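Local coordinates for DNA/pantothenate metabolism flavoprotein (PDB 7CFU), which binds flavin mononucleotide and probably catalyses the oxidative decarboxylation of a cysteine residue in a biosynthetic pathway, at residues Ala42-Thr47 / Gln51-Val56. Numbering follows the deposited sequence.
Sequences AWLRGT and QEIRTV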
ATOM      1  N   ALA A  42     -17.878  -4.980  34.140  1.00 51.32           N
ATOM      2  CA  ALA A  42     -18.442  -4.210  35.248  1.00 49.15           C
ATOM      3  C   ALA A  42     -18.809  -5.113  36.421  1.00 52.87           C
ATOM      4  O   ALA A  42     -18.600  -4.743  37.583  1.00 59.62           O
ATOM      5  CB  ALA A  42     -19.666  -3.427  34.776  1.00 49.14           C
ATOM      6  N   TRP A  43     -19.369  -6.294  36.140  1.00 43.16           N
ATOM      7  CA  TRP A  43     -19.675  -7.245  37.207  1.00 50.03           C
ATOM      8  C   TRP A  43     -18.410  -7.702  37.919  1.00 53.86           C
ATOM      9  O   TRP A  43     -18.385  -7.812  39.150  1.00 55.48           O
ATOM     10  CB  TRP A  43     -20.427  -8.453  36.652  1.00 48.47           C
ATOM     11  CG  TRP A  43     -20.590  -9.560  37.656  1.00 58.25           C
ATOM     12  CD1 TRP A  43     -21.465  -9.591  38.703  1.00 64.56           C
ATOM     13  CD2 TRP A  43     -19.850 -10.788  37.718  1.00 55.33           C
ATOM     14  NE1 TRP A  43     -21.324 -10.764  39.404  1.00 53.88           N
ATOM     15  CE2 TRP A  43     -20.336 -11.514  38.824  1.00 57.85           C
ATOM     16  CE3 TRP A  43     -18.828 -11.345  36.944  1.00 59.98           C
ATOM     17  CZ2 TRP A  43     -19.838 -12.770  39.173  1.00 58.21           C
ATOM     18  CZ3 TRP A  43     -18.333 -12.593  37.295  1.00 57.41           C
ATOM     19  CH2 TRP A  43     -18.837 -13.290  38.401  1.00 56.60           C
ATOM     20  N   LEU A  44     -17.350  -7.983  37.155  1.00 49.38           N
ATOM     21  CA  LEU A  44     -16.102  -8.438  37.752  1.00 48.89           C
ATOM     22  C   LEU A  44     -15.492  -7.361  38.640  1.00 53.57           C
ATOM     23  O   LEU A  44     -14.953  -7.659  39.712  1.00 56.67           O
ATOM     24  CB  LEU A  44     -15.121  -8.853  36.653  1.00 47.15           C
ATOM     25  CG  LEU A  44     -15.373 -10.204  35.980  1.00 47.51           C
ATOM     26  CD1 LEU A  44     -14.587 -10.322  34.674  1.00 36.62           C
ATOM     27  CD2 LEU A  44     -15.014 -11.330  36.925  1.00 51.32           C
ATOM     28  N   ARG A  45     -15.556  -6.103  38.211  1.00 53.79           N
ATOM     29  CA  ARG A  45     -14.928  -5.035  38.980  1.00 60.28           C
ATOM     30  C   ARG A  45     -15.839  -4.513  40.088  1.00 62.02           C
ATOM     31  O   ARG A  45     -15.417  -4.406  41.244  1.00 65.17           O
ATOM     32  CB  ARG A  45     -14.512  -3.902  38.048  1.00 55.88           C
ATOM     33  CG  ARG A  45     -13.376  -4.285  37.145  1.00 58.42           C
ATOM     34  CD  ARG A  45     -12.873  -3.108  36.348  1.00 67.01           C
ATOM     35  NE  ARG A  45     -11.664  -3.484  35.630  1.00 71.22           N
ATOM     36  CZ  ARG A  45     -10.452  -3.435  36.170  1.00 71.14           C
ATOM     37  NH1 ARG A  45     -10.304  -3.021  37.424  1.00 71.50           N
ATOM     38  NH2 ARG A  45      -9.390  -3.804  35.464  1.00 71.52           N
ATOM     39  N   GLY A  46     -17.094  -4.194  39.752  1.00 61.68           N
ATOM     40  CA  GLY A  46     -17.976  -3.515  40.687  1.00 62.26           C
ATOM     41  C   GLY A  46     -18.682  -4.413  41.680  1.00 66.10           C
ATOM     42  O   GLY A  46     -19.150  -3.921  42.710  1.00 79.32           O
ATOM     43  N   THR A  47     -18.769  -5.712  41.402  1.00 61.89           N
ATOM     44  CA  THR A  47     -19.448  -6.662  42.274  1.00 53.11           C
ATOM     45  C   THR A  47     -18.499  -7.681  42.887  1.00 60.69           C
ATOM     46  O   THR A  47     -18.549  -7.922  44.095  1.00 64.14           O
ATOM     47  CB  THR A  47     -20.563  -7.400  41.504  1.00 63.09           C
ATOM     48  OG1 THR A  47     -21.545  -6.466  41.033  1.00 63.60           O
ATOM     49  CG2 THR A  47     -21.236  -8.436  42.391  1.00 57.15           C
ATOM     50  N   GLN A  51      -9.310  -6.717  40.580  1.00 57.76           N
ATOM     51  CA  GLN A  51      -8.604  -5.496  40.217  1.00 66.90           C
ATOM     52  C   GLN A  51      -7.683  -5.623  39.014  1.00 61.40           C
ATOM     53  O   GLN A  51      -7.642  -4.708  38.194  1.00 66.59           O
ATOM     54  CB  GLN A  51      -7.812  -4.980  41.425  1.00 70.65           C
ATOM     55  CG  GLN A  51      -8.727  -4.545  42.561  1.00 79.54           C
ATOM     56  CD  GLN A  51      -7.983  -3.935  43.728  1.00 86.48           C
ATOM     57  OE1 GLN A  51      -6.753  -3.847  43.727  1.00 85.16           O
ATOM     58  NE2 GLN A  51      -8.730  -3.526  44.747  1.00 86.39           N
ATOM     59  N   GLU A  52      -6.945  -6.720  38.858  1.00 58.92           N
ATOM     60  CA  GLU A  52      -6.024  -6.871  37.730  1.00 61.51           C
ATOM     61  C   GLU A  52      -6.645  -7.840  36.723  1.00 53.69           C
ATOM     62  O   GLU A  52      -6.748  -9.043  36.989  1.00 57.94           O
ATOM     63  CB  GLU A  52      -4.646  -7.362  38.171  1.00 65.23           C
ATOM     64  CG  GLU A  52      -3.871  -6.386  39.045  1.00 70.94           C
ATOM     65  CD  GLU A  52      -2.489  -6.914  39.419  1.00 82.19           C
ATOM     66  OE1 GLU A  52      -2.146  -8.057  39.045  1.00 84.58           O
ATOM     67  OE2 GLU A  52      -1.750  -6.191  40.117  1.00 92.74           O
ATOM     68  N   ILE A  53      -7.075  -7.309  35.580  1.00 43.90           N
ATOM     69  CA  ILE A  53      -7.700  -8.090  34.519  1.00 45.10           C
ATOM     70  C   ILE A  53      -6.980  -7.777  33.215  1.00 49.55           C
ATOM     71  O   ILE A  53      -6.903  -6.611  32.818  1.00 50.54           O
ATOM     72  CB  ILE A  53      -9.201  -7.782  34.393  1.00 46.96           C
ATOM     73  CG1 ILE A  53      -9.929  -8.068  35.705  1.00 46.91           C
ATOM     74  CG2 ILE A  53      -9.819  -8.566  33.235  1.00 44.31           C
ATOM     75  CD1 ILE A  53     -11.372  -7.644  35.686  1.00 48.45           C
ATOM     76  N   ARG A  54      -6.434  -8.809  32.559  1.00 45.58           N
ATOM     77  CA  ARG A  54      -5.822  -8.683  31.238  1.00 41.45           C
ATOM     78  C   ARG A  54      -6.566  -9.563  30.234  1.00 40.19           C
ATOM     79  O   ARG A  54      -6.918 -10.706  30.546  1.00 36.38           O
ATOM     80  CB  ARG A  54      -4.343  -9.079  31.263  1.00 42.57           C
ATOM     81  CG  ARG A  54      -3.469  -8.192  32.136  1.00 52.46           C
ATOM     82  CD  ARG A  54      -2.004  -8.602  32.063  1.00 42.73           C
ATOM     83  NE  ARG A  54      -1.163  -7.693  32.837  1.00 65.56           N
ATOM     84  CZ  ARG A  54      -0.674  -6.540  32.384  1.00 71.82           C
ATOM     85  NH1 ARG A  54      -0.939  -6.139  31.146  1.00 66.38           N
ATOM     86  NH2 ARG A  54       0.082  -5.784  33.175  1.00 63.57           N
ATOM     87  N   THR A  55      -6.803  -9.033  29.032  1.00 39.26           N
ATOM     88  CA  THR A  55      -7.587  -9.710  28.007  1.00 36.31           C
ATOM     89  C   THR A  55      -6.738 -10.135  26.812  1.00 37.41           C
ATOM     90  O   THR A  55      -5.746  -9.488  26.460  1.00 34.61           O
ATOM     91  CB  THR A  55      -8.730  -8.828  27.508  1.00 39.23           C
ATOM     92  OG1 THR A  55      -8.197  -7.593  27.020  1.00 45.80           O
ATOM     93  CG2 THR A  55      -9.733  -8.557  28.624  1.00 39.59           C
ATOM     94  N   VAL A  56      -7.133 -11.259  26.216  1.00 34.08           N
ATOM     95  CA  VAL A  56      -6.594 -11.767  24.960  1.00 32.61           C
ATOM     96  C   VAL A  56      -7.769 -11.991  24.017  1.00 39.42           C
ATOM     97  O   VAL A  56      -8.744 -12.655  24.388  1.00 35.83           O
ATOM     98  CB  VAL A  56      -5.802 -13.078  25.155  1.00 31.09           C
ATOM     99  CG1 VAL A  56      -5.225 -13.572  23.832  1.00 32.12           C
ATOM    100  CG2 VAL A  56      -4.705 -12.895  26.164  1.00 31.04           C
TER
HETATM  101  O   HOH W   1      -6.806  -4.145  34.993  1.00 62.68           O
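Arg45 reaches across from the helix to the strand and meets Ile53 coming the other way. From CB, Arg45 CG lies anti to the carbonyl carbon (chi1 -69°), the chain runs extended to NE, and a turn there (chi4 -85°) sets the guanidinium plane across it. Arg45 CG and Arg45 NE each come 4.2 Å from Ile53 CD1, which also sits over one guanidinium face; NE is buried here with no partner in the model. At the tip, Arg45 NH1 and NH2 both give weak hydrogen bonds to Gln51 O, the Arg45 NH1 one at 3.2 Å and bent to 132°. Arg45 NH2 also gives a weak hydrogen bond to a water at the guanidinium edge, in its plane; the water accepts from Ile53 N as well (3.2 Å). Helix 37-48 and strand 52-57 belong to a beta-alpha-beta unit begun by strand 23-28, in the Rossmann-like parallel sheet. On the preceding residue, Leu44 rests CB against Ile53 CD1 (4.1 Å) and touches Leu24 and Trp26 of that first strand, an inward place suited to a branched apolar chain. Cutting Arg45 back to an alanine is likely to cost Gln51 O two donors and leave Ile53 CD1 covered here by Leu44 alone. Thr74 O receives a further weak hydrogen bond from Arg45 NH2.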